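PDB 4AKX: EXOU from Pseudomonas aeruginosa, which acts as a phospholipase toxin delivered by the type III secretion system, probably degrading host membrane lipids, and is bound before export by its chaperone SpcU. Local coordinates for residues T68-R74 / A445-F451; A535-N539 / A565-A570; L624-V628 / A651-R655. One frame throughout, in Å; residues are numbered along the deposited sequence.

Interaction 1 (T68-R74 / A445-F451); sequences TELQLSR and ASERHTF
Glu447 reaches across to Leu72 and Arg74, and its side chain can be followed from Leu72 out to Arg74. CB and CG both lie near the carbonyl oxygen of Leu72. With CG opposite the carbonyl carbon (chi1 -47°), the chain runs beside Leu72, and CG comes 4.1 Å from Leu72 CD2. Carboxylate carbon CD approaches Arg74 CD, and OE2 then stands over one face of the guanidinium group, 3.5 Å from Arg74 NE. The oxygen is well out of the guanidinium plane, so this salt bridge rests on charge without a directed N-H. Both charges have second partners: Glu447 OE2 pairs with Arg340, and Arg74 NH2 with Asp343. OE1 turns the other way, to the edge of the His449 ring and in its plane.

The backbone beneath is an antiparallel pair whose axes lie at 158°. Strand 446-451, far along the chain from 68-73, joins the antiparallel sheet here, while the other edge of 68-73 pairs with strand 58-63. Hydrogen-bonded pairs Leu70-His449 and Leu72-Glu447 put their side chains on one face; Gln71 and Arg448 lie on the other. At the first pair, Leu70 N gives a 2.7 Å bond to His449 O, and His449 N returns one of 2.8 Å to Leu70 O.

Ser446 adds a side-chain link. Its OG donates to Leu72 O (2.9 Å) from above the carbonyl plane, and the same oxygen accepts Glu447 N nearly along its axis. OG in turn accepts Gln71 NE2 at 3.0 Å, within the Gln71 amide plane. Gln71 also runs alongside Arg448, its amide plane 65° from the guanidinium plane. Further along, Leu70 CB meets the edge of the Phe451 ring at CE1, 3.9 Å away.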
loop_
_atom_site.group_PDB
_atom_site.type_symbol
_atom_site.label_atom_id
_atom_site.label_comp_id
_atom_site.label_asym_id
_atom_site.label_seq_id
_atom_site.Cartn_x
_atom_site.Cartn_y
_atom_site.Cartn_z
ATOM N N THR B 68 -24.148 33.585 1.992
ATOM C CA THR B 68 -24.731 34.222 0.840
ATOM C C THR B 68 -24.406 33.503 -0.426
ATOM O O THR B 68 -23.258 33.242 -0.702
ATOM C CB THR B 68 -24.179 35.599 0.702
ATOM O OG1 THR B 68 -24.473 36.295 1.907
ATOM C CG2 THR B 68 -24.826 36.302 -0.495
ATOM N N GLU B 69 -25.429 33.195 -1.202
ATOM C CA GLU B 69 -25.259 32.528 -2.458
ATOM C C GLU B 69 -25.445 33.514 -3.619
ATOM O O GLU B 69 -26.476 34.219 -3.717
ATOM C CB GLU B 69 -26.235 31.364 -2.575
ATOM C CG GLU B 69 -26.347 30.826 -3.999
ATOM C CD GLU B 69 -27.156 29.533 -4.109
ATOM O OE1 GLU B 69 -28.052 29.296 -3.250
ATOM O OE2 GLU B 69 -26.893 28.756 -5.075
ATOM N N LEU B 70 -24.437 33.546 -4.497
ATOM C CA LEU B 70 -24.469 34.341 -5.720
ATOM C C LEU B 70 -24.789 33.502 -6.958
ATOM O O LEU B 70 -24.222 32.432 -7.159
ATOM C CB LEU B 70 -23.140 35.035 -5.893
ATOM C CG LEU B 70 -22.851 35.765 -7.191
ATOM C CD1 LEU B 70 -23.810 36.927 -7.311
ATOM C CD2 LEU B 70 -21.419 36.280 -7.176
ATOM N N GLN B 71 -25.720 33.984 -7.773
ATOM C CA GLN B 71 -25.991 33.374 -9.075
ATOM C C GLN B 71 -25.916 34.434 -10.172
ATOM O O GLN B 71 -26.387 35.565 -9.998
ATOM C CB GLN B 71 -27.351 32.707 -9.085
ATOM C CG GLN B 71 -27.516 31.666 -10.170
ATOM C CD GLN B 71 -28.967 31.470 -10.570
ATOM O OE1 GLN B 71 -29.880 31.568 -9.745
ATOM N NE2 GLN B 71 -29.186 31.186 -11.841
ATOM N N LEU B 72 -25.311 34.081 -11.297
ATOM C CA LEU B 72 -24.887 35.091 -12.246
ATOM C C LEU B 72 -24.744 34.431 -13.600
ATOM O O LEU B 72 -24.403 33.256 -13.686
ATOM C CB LEU B 72 -23.584 35.712 -11.762
ATOM C CG LEU B 72 -22.531 36.416 -12.613
ATOM C CD1 LEU B 72 -21.539 37.157 -11.714
ATOM C CD2 LEU B 72 -21.771 35.425 -13.479
ATOM N N SER B 73 -25.065 35.178 -14.652
ATOM C CA SER B 73 -24.999 34.672 -16.017
ATOM C C SER B 73 -23.573 34.298 -16.383
ATOM O O SER B 73 -22.622 34.988 -15.998
ATOM C CB SER B 73 -25.517 35.725 -16.998
ATOM O OG SER B 73 -24.630 36.834 -17.051
ATOM N N ARG B 74 -23.432 33.219 -17.149
ATOM C CA ARG B 74 -22.139 32.815 -17.694
ATOM C C ARG B 74 -21.389 34.023 -18.253
ATOM O O ARG B 74 -21.998 34.923 -18.818
ATOM C CB ARG B 74 -22.322 31.748 -18.780
ATOM C CG ARG B 74 -22.767 30.386 -18.261
ATOM C CD ARG B 74 -21.681 29.746 -17.404
ATOM N NE ARG B 74 -20.497 29.418 -18.196
ATOM C CZ ARG B 74 -20.040 28.170 -18.377
ATOM N NH1 ARG B 74 -20.644 27.117 -17.801
ATOM N NH2 ARG B 74 -18.961 27.982 -19.128
ATOM N N ALA B 445 -27.970 29.385 -19.057
ATOM C CA ALA B 445 -27.288 28.705 -17.964
ATOM C C ALA B 445 -26.566 29.712 -17.077
ATOM O O ALA B 445 -26.435 30.887 -17.431
ATOM C CB ALA B 445 -26.319 27.669 -18.502
ATOM N N SER B 446 -26.093 29.249 -15.926
ATOM C CA SER B 446 -25.646 30.153 -14.897
ATOM C C SER B 446 -24.322 29.730 -14.240
ATOM O O SER B 446 -23.679 28.762 -14.666
ATOM C CB SER B 446 -26.738 30.306 -13.844
ATOM O OG SER B 446 -26.441 31.387 -12.966
ATOM N N GLU B 447 -23.898 30.532 -13.257
ATOM C CA GLU B 447 -22.798 30.226 -12.355
ATOM C C GLU B 447 -23.319 30.463 -10.961
ATOM O O GLU B 447 -24.033 31.437 -10.723
ATOM C CB GLU B 447 -21.619 31.166 -12.578
ATOM C CG GLU B 447 -21.215 31.355 -14.028
ATOM C CD GLU B 447 -19.713 31.216 -14.234
ATOM O OE1 GLU B 447 -18.940 32.021 -13.634
ATOM O OE2 GLU B 447 -19.305 30.294 -14.995
ATOM N N ARG B 448 -22.970 29.566 -10.043
ATOM C CA ARG B 448 -23.294 29.717 -8.634
ATOM C C ARG B 448 -22.004 29.839 -7.825
ATOM O O ARG B 448 -21.038 29.128 -8.080
ATOM C CB ARG B 448 -24.094 28.515 -8.153
ATOM C CG ARG B 448 -25.137 28.030 -9.149
ATOM C CD ARG B 448 -26.171 27.142 -8.473
ATOM N NE ARG B 448 -27.167 26.641 -9.420
ATOM C CZ ARG B 448 -28.203 27.345 -9.876
ATOM N NH1 ARG B 448 -28.382 28.606 -9.486
ATOM N NH2 ARG B 448 -29.059 26.787 -10.729
ATOM N N HIS B 449 -21.964 30.783 -6.896
ATOM C CA HIS B 449 -20.838 30.900 -5.978
ATOM C C HIS B 449 -21.361 31.143 -4.609
ATOM O O HIS B 449 -22.287 31.936 -4.411
ATOM C CB HIS B 449 -19.928 32.043 -6.361
ATOM C CG HIS B 449 -19.294 31.896 -7.720
ATOM N ND1 HIS B 449 -17.991 31.588 -7.882
ATOM C CD2 HIS B 449 -19.822 32.063 -9.002
ATOM C CE1 HIS B 449 -17.700 31.546 -9.198
ATOM N NE2 HIS B 449 -18.822 31.836 -9.882
ATOM N N THR B 450 -20.784 30.456 -3.639
ATOM C CA THR B 450 -21.323 30.481 -2.313
ATOM C C THR B 450 -20.308 31.173 -1.465
ATOM O O THR B 450 -19.118 30.925 -1.594
ATOM C CB THR B 450 -21.559 29.059 -1.822
ATOM O OG1 THR B 450 -22.573 28.433 -2.636
ATOM C CG2 THR B 450 -22.023 29.070 -0.396
ATOM N N PHE B 451 -20.746 32.100 -0.642
ATOM C CA PHE B 451 -19.810 32.794 0.237
ATOM C C PHE B 451 -20.259 32.697 1.675
ATOM O O PHE B 451 -21.359 32.200 1.966
ATOM C CB PHE B 451 -19.628 34.261 -0.169
ATOM C CG PHE B 451 -19.215 34.434 -1.589
ATOM C CD1 PHE B 451 -20.155 34.424 -2.620
ATOM C CD2 PHE B 451 -17.901 34.563 -1.897
ATOM C CE1 PHE B 451 -19.763 34.533 -3.940
ATOM C CE2 PHE B 451 -17.496 34.701 -3.207
ATOM C CZ PHE B 451 -18.427 34.689 -4.238
#

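Interaction 2 (A535-N539 / A565-A570); sequences AAELN and AALAEA
Ala535 sets its methyl group directly against helix 561-591: CB is 3.6 Å from Ala565 CB and equally near the backbone nitrogen of Ala566. Small side chains on both sides allow this close approach, and the CA atoms of Ala535 and Ala566 are 4.2 Å apart. Leu538 is the first residue to leave helical geometry at the end of helix 528-537. Its chi1 of -159° swings the isobutyl group so that branch CD2 rests 3.7 Å from Ala566 CB, and that one alanine methyl is approached by both Ala535 and Leu538.

Asn539 follows, and its amide is the polar joint of the contact. ND2 turns back to its own helix end and donates to Ala535 O at 2.9 Å, with an N-H...O angle of 155°; the nitrogen stands above that carbonyl plane. It also makes a weak bond, 3.4 Å long, to Ala566 O of the facing helix, so one amide nitrogen ties a helix terminus to a carbonyl of its neighbour. Glu569 CG lies against one face of the amide, 3.6 Å from both ND2 and OD1 of Asn539, while OD1 lies 3.4 Å from Ala570 CA, also near CB of that residue. The carboxylate of Glu569 is engaged by Arg573 and Arg572 of its own helix.

The contact belongs to the middle helical region of the toxin. Helix 474-502 packs on Leu538 through Phe491 and Leu494, and helix 544-552 closes on Asn539 and Ala566 through Leu550, placing this helix end in an all-helical setting.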
loop_
_atom_site.group_PDB
_atom_site.type_symbol
_atom_site.label_atom_id
_atom_site.label_comp_id
_atom_site.label_asym_id
_atom_site.label_seq_id
_atom_site.Cartn_x
_atom_site.Cartn_y
_atom_site.Cartn_z
ATOM N N ALA B 535 -4.899 43.586 -1.137
ATOM C CA ALA B 535 -3.644 43.081 -1.654
ATOM C C ALA B 535 -3.730 42.684 -3.165
ATOM O O ALA B 535 -2.927 43.172 -4.012
ATOM C CB ALA B 535 -3.147 41.930 -0.813
ATOM N N ALA B 536 -4.698 41.831 -3.514
ATOM C CA ALA B 536 -4.857 41.432 -4.903
ATOM C C ALA B 536 -4.972 42.644 -5.835
ATOM O O ALA B 536 -4.335 42.670 -6.897
ATOM C CB ALA B 536 -6.044 40.517 -5.063
ATOM N N GLU B 537 -5.739 43.663 -5.421
ATOM C CA GLU B 537 -5.908 44.870 -6.254
ATOM C C GLU B 537 -4.578 45.518 -6.512
ATOM O O GLU B 537 -4.322 46.073 -7.567
ATOM C CB GLU B 537 -6.825 45.901 -5.593
ATOM C CG GLU B 537 -8.314 45.566 -5.611
ATOM C CD GLU B 537 -8.808 45.063 -6.959
ATOM O OE1 GLU B 537 -8.480 45.658 -8.006
ATOM O OE2 GLU B 537 -9.538 44.064 -6.964
ATOM N N LEU B 538 -3.704 45.432 -5.549
ATOM C CA LEU B 538 -2.443 46.085 -5.701
ATOM C C LEU B 538 -1.449 45.217 -6.470
ATOM O O LEU B 538 -0.291 45.557 -6.556
ATOM C CB LEU B 538 -1.933 46.393 -4.326
ATOM C CG LEU B 538 -0.909 47.448 -4.067
ATOM C CD1 LEU B 538 -1.406 48.777 -4.565
ATOM C CD2 LEU B 538 -0.869 47.447 -2.562
ATOM N N ASN B 539 -1.915 44.095 -7.021
ATOM C CA ASN B 539 -1.033 43.159 -7.717
ATOM C C ASN B 539 -1.268 43.066 -9.198
ATOM O O ASN B 539 -0.484 42.476 -9.899
ATOM C CB ASN B 539 -1.145 41.767 -7.134
ATOM C CG ASN B 539 -0.146 41.513 -6.020
ATOM O OD1 ASN B 539 0.812 40.796 -6.208
ATOM N ND2 ASN B 539 -0.393 42.078 -4.847
ATOM N N ALA B 565 0.676 42.427 3.094
ATOM C CA ALA B 565 -0.081 41.433 2.328
ATOM C C ALA B 565 0.320 41.376 0.835
ATOM O O ALA B 565 0.695 40.320 0.321
ATOM C CB ALA B 565 -1.566 41.698 2.453
ATOM N N ALA B 566 0.227 42.525 0.162
ATOM C CA ALA B 566 0.496 42.643 -1.242
ATOM C C ALA B 566 1.876 42.032 -1.613
ATOM O O ALA B 566 2.035 41.329 -2.618
ATOM C CB ALA B 566 0.451 44.106 -1.610
ATOM N N LEU B 567 2.867 42.305 -0.791
ATOM C CA LEU B 567 4.156 41.816 -1.046
ATOM C C LEU B 567 4.116 40.280 -0.932
ATOM O O LEU B 567 4.680 39.598 -1.763
ATOM C CB LEU B 567 5.152 42.442 -0.067
ATOM C CG LEU B 567 5.587 43.886 -0.278
ATOM C CD1 LEU B 567 6.489 44.387 0.831
ATOM C CD2 LEU B 567 6.296 44.065 -1.611
ATOM N N ALA B 568 3.445 39.740 0.076
ATOM C CA ALA B 568 3.441 38.289 0.242
ATOM C C ALA B 568 2.738 37.674 -0.956
ATOM O O ALA B 568 3.205 36.698 -1.560
ATOM C CB ALA B 568 2.749 37.874 1.531
ATOM N N GLU B 569 1.624 38.273 -1.318
ATOM C CA GLU B 569 0.875 37.833 -2.471
ATOM C C GLU B 569 1.754 37.821 -3.720
ATOM O O GLU B 569 1.730 36.883 -4.512
ATOM C CB GLU B 569 -0.294 38.773 -2.679
ATOM C CG GLU B 569 -1.000 38.616 -4.004
ATOM C CD GLU B 569 -1.619 37.235 -4.180
ATOM O OE1 GLU B 569 -1.673 36.436 -3.183
ATOM O OE2 GLU B 569 -2.042 36.946 -5.334
ATOM N N ALA B 570 2.536 38.870 -3.893
ATOM C CA ALA B 570 3.447 38.911 -5.029
ATOM C C ALA B 570 4.370 37.707 -5.091
ATOM O O ALA B 570 4.513 37.125 -6.142
ATOM C CB ALA B 570 4.247 40.201 -5.049
#

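Interaction 3 (L624-V628 / A651-R655); sequences LNDIV and AKAWR
Arg655 and Leu624 overlap along their lengths, heading opposite ways, and with Val628 they give up the most surface in this contact. Leu624 reaches the partner helix with both branches: CD1 lies 3.8 Å from Arg655 CA, while CD2 meets Trp654 CB at 4.2 Å and comes almost as near to Ala651 CB. The methyl of Ala651 also touches Ile627, its CB 4.4 Å from Ile627 CG2.

Arg655 starts out extended, with CG anti to its nitrogen, then bends at chi3 (69°), which carries the guanidinium group back beside Asn625 and Val628. Its NH1 makes a weak bond of 3.4 Å to Asn625 OD1; the amide and guanidinium planes are 27° apart. CG2 of Val628 packs against two polar chains at once, 3.9 Å from Arg655 NH1 and similarly far from Lys652 CG, touching the aliphatic part of the lysine. Apolar contact therefore passes into a polar margin.

The Trp654 ring leads away from this interface to Ile578 and Ile582 of helix 561-591, which also touches Ile627 through Ile587. Asp626, apart from the contact, packs on Ser51 of the SpcU chain. Axes of the two short segments, 9.6 Å apart and running at 148°, make this an antiparallel helix pair, consistent with a helical bundle in the C-terminal domain.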
loop_
_atom_site.group_PDB
_atom_site.type_symbol
_atom_site.label_atom_id
_atom_site.label_comp_id
_atom_site.label_asym_id
_atom_site.label_seq_id
_atom_site.Cartn_x
_atom_site.Cartn_y
_atom_site.Cartn_z
ATOM N N LEU B 624 11.210 18.690 -7.143
ATOM C CA LEU B 624 12.262 18.214 -8.021
ATOM C C LEU B 624 13.100 17.120 -7.382
ATOM O O LEU B 624 13.483 16.161 -8.050
ATOM C CB LEU B 624 13.152 19.387 -8.447
ATOM C CG LEU B 624 12.446 20.695 -8.879
ATOM C CD1 LEU B 624 13.244 21.925 -8.483
ATOM C CD2 LEU B 624 12.162 20.728 -10.372
ATOM N N ASN B 625 13.380 17.228 -6.093
ATOM C CA ASN B 625 14.166 16.172 -5.473
ATOM C C ASN B 625 13.404 14.867 -5.491
ATOM O O ASN B 625 14.010 13.799 -5.737
ATOM C CB ASN B 625 14.579 16.505 -4.054
ATOM C CG ASN B 625 15.367 17.775 -3.968
ATOM O OD1 ASN B 625 16.446 17.893 -4.548
ATOM N ND2 ASN B 625 14.830 18.749 -3.234
ATOM N N ASP B 626 12.078 14.934 -5.260
ATOM C CA ASP B 626 11.270 13.703 -5.264
ATOM C C ASP B 626 11.510 12.935 -6.570
ATOM O O ASP B 626 11.826 11.735 -6.555
ATOM C CB ASP B 626 9.793 13.986 -5.018
ATOM C CG ASP B 626 9.458 14.157 -3.514
ATOM O OD1 ASP B 626 10.387 14.169 -2.657
ATOM O OD2 ASP B 626 8.253 14.279 -3.189
ATOM N N ILE B 627 11.511 13.688 -7.665
ATOM C CA ILE B 627 11.916 13.222 -8.983
ATOM C C ILE B 627 13.362 12.710 -9.130
ATOM O O ILE B 627 13.581 11.610 -9.620
ATOM C CB ILE B 627 11.635 14.309 -10.015
ATOM C CG1 ILE B 627 10.140 14.504 -10.103
ATOM C CG2 ILE B 627 12.174 13.938 -11.383
ATOM C CD1 ILE B 627 9.734 15.546 -11.109
ATOM N N VAL B 628 14.352 13.507 -8.761
ATOM C CA VAL B 628 15.718 12.996 -8.803
ATOM C C VAL B 628 15.825 11.675 -8.038
ATOM O O VAL B 628 16.450 10.742 -8.510
ATOM C CB VAL B 628 16.732 14.010 -8.250
ATOM C CG1 VAL B 628 18.036 13.330 -7.870
ATOM C CG2 VAL B 628 16.975 15.113 -9.264
ATOM N N ALA B 651 15.624 18.314 -14.369
ATOM C CA ALA B 651 15.233 18.718 -13.026
ATOM C C ALA B 651 16.439 19.282 -12.264
ATOM O O ALA B 651 16.386 20.391 -11.748
ATOM C CB ALA B 651 14.575 17.574 -12.269
ATOM N N LYS B 652 17.542 18.546 -12.235
ATOM C CA LYS B 652 18.729 19.049 -11.555
ATOM C C LYS B 652 18.984 20.507 -11.957
ATOM O O LYS B 652 19.214 21.378 -11.111
ATOM C CB LYS B 652 19.943 18.162 -11.844
ATOM C CG LYS B 652 19.949 16.875 -11.038
ATOM C CD LYS B 652 21.010 15.911 -11.533
ATOM C CE LYS B 652 21.205 14.739 -10.583
ATOM N NZ LYS B 652 22.533 14.083 -10.770
ATOM N N ALA B 653 18.857 20.784 -13.242
ATOM C CA ALA B 653 19.126 22.116 -13.745
ATOM C C ALA B 653 18.199 23.175 -13.129
ATOM O O ALA B 653 18.633 24.284 -12.816
ATOM C CB ALA B 653 19.039 22.130 -15.264
ATOM N N TRP B 654 16.926 22.835 -12.971
ATOM C CA TRP B 654 15.979 23.762 -12.373
ATOM C C TRP B 654 16.259 23.988 -10.921
ATOM O O TRP B 654 16.106 25.086 -10.419
ATOM C CB TRP B 654 14.536 23.310 -12.606
ATOM C CG TRP B 654 13.961 23.985 -13.814
ATOM C CD1 TRP B 654 13.976 23.538 -15.132
ATOM C CD2 TRP B 654 13.375 25.317 -13.865
ATOM N NE1 TRP B 654 13.425 24.477 -15.970
ATOM C CE2 TRP B 654 13.056 25.576 -15.269
ATOM C CE3 TRP B 654 13.089 26.292 -12.917
ATOM C CZ2 TRP B 654 12.459 26.763 -15.681
ATOM C CZ3 TRP B 654 12.482 27.478 -13.340
ATOM C CH2 TRP B 654 12.176 27.708 -14.694
ATOM N N ARG B 655 16.737 22.957 -10.250
ATOM C CA ARG B 655 16.917 22.993 -8.814
ATOM C C ARG B 655 18.029 23.950 -8.377
ATOM O O ARG B 655 17.946 24.555 -7.299
ATOM C CB ARG B 655 17.226 21.590 -8.323
ATOM C CG ARG B 655 17.250 21.427 -6.824
ATOM C CD ARG B 655 17.665 20.008 -6.496
ATOM N NE ARG B 655 19.070 19.772 -6.842
ATOM C CZ ARG B 655 19.640 18.571 -6.951
ATOM N NH1 ARG B 655 18.927 17.458 -6.757
ATOM N NH2 ARG B 655 20.928 18.485 -7.266
#

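How the interactions relate
The three contacts are partly buried and stand apart, with centres 26 Å between interactions 1 and 2, 29 Å between 2 and 3, and 41 Å between 1 and 3. Interaction 1, made of strands, is carried by regular backbone bonds with a charged cluster; five of its fourteen touching residues are buried and two exposed. Interactions 2 and 3 rely on methyl packing, each with one weak bond from or to an asparagine, in interaction 2 from a helix end. Helix 561-591 supplies one side of interaction 2 and, further along, packs on both helices of interaction 3. Four of seven touching residues are buried in interaction 2 and three of eight in interaction 3, none exposed in either, though interaction 3 grades into charged side chains.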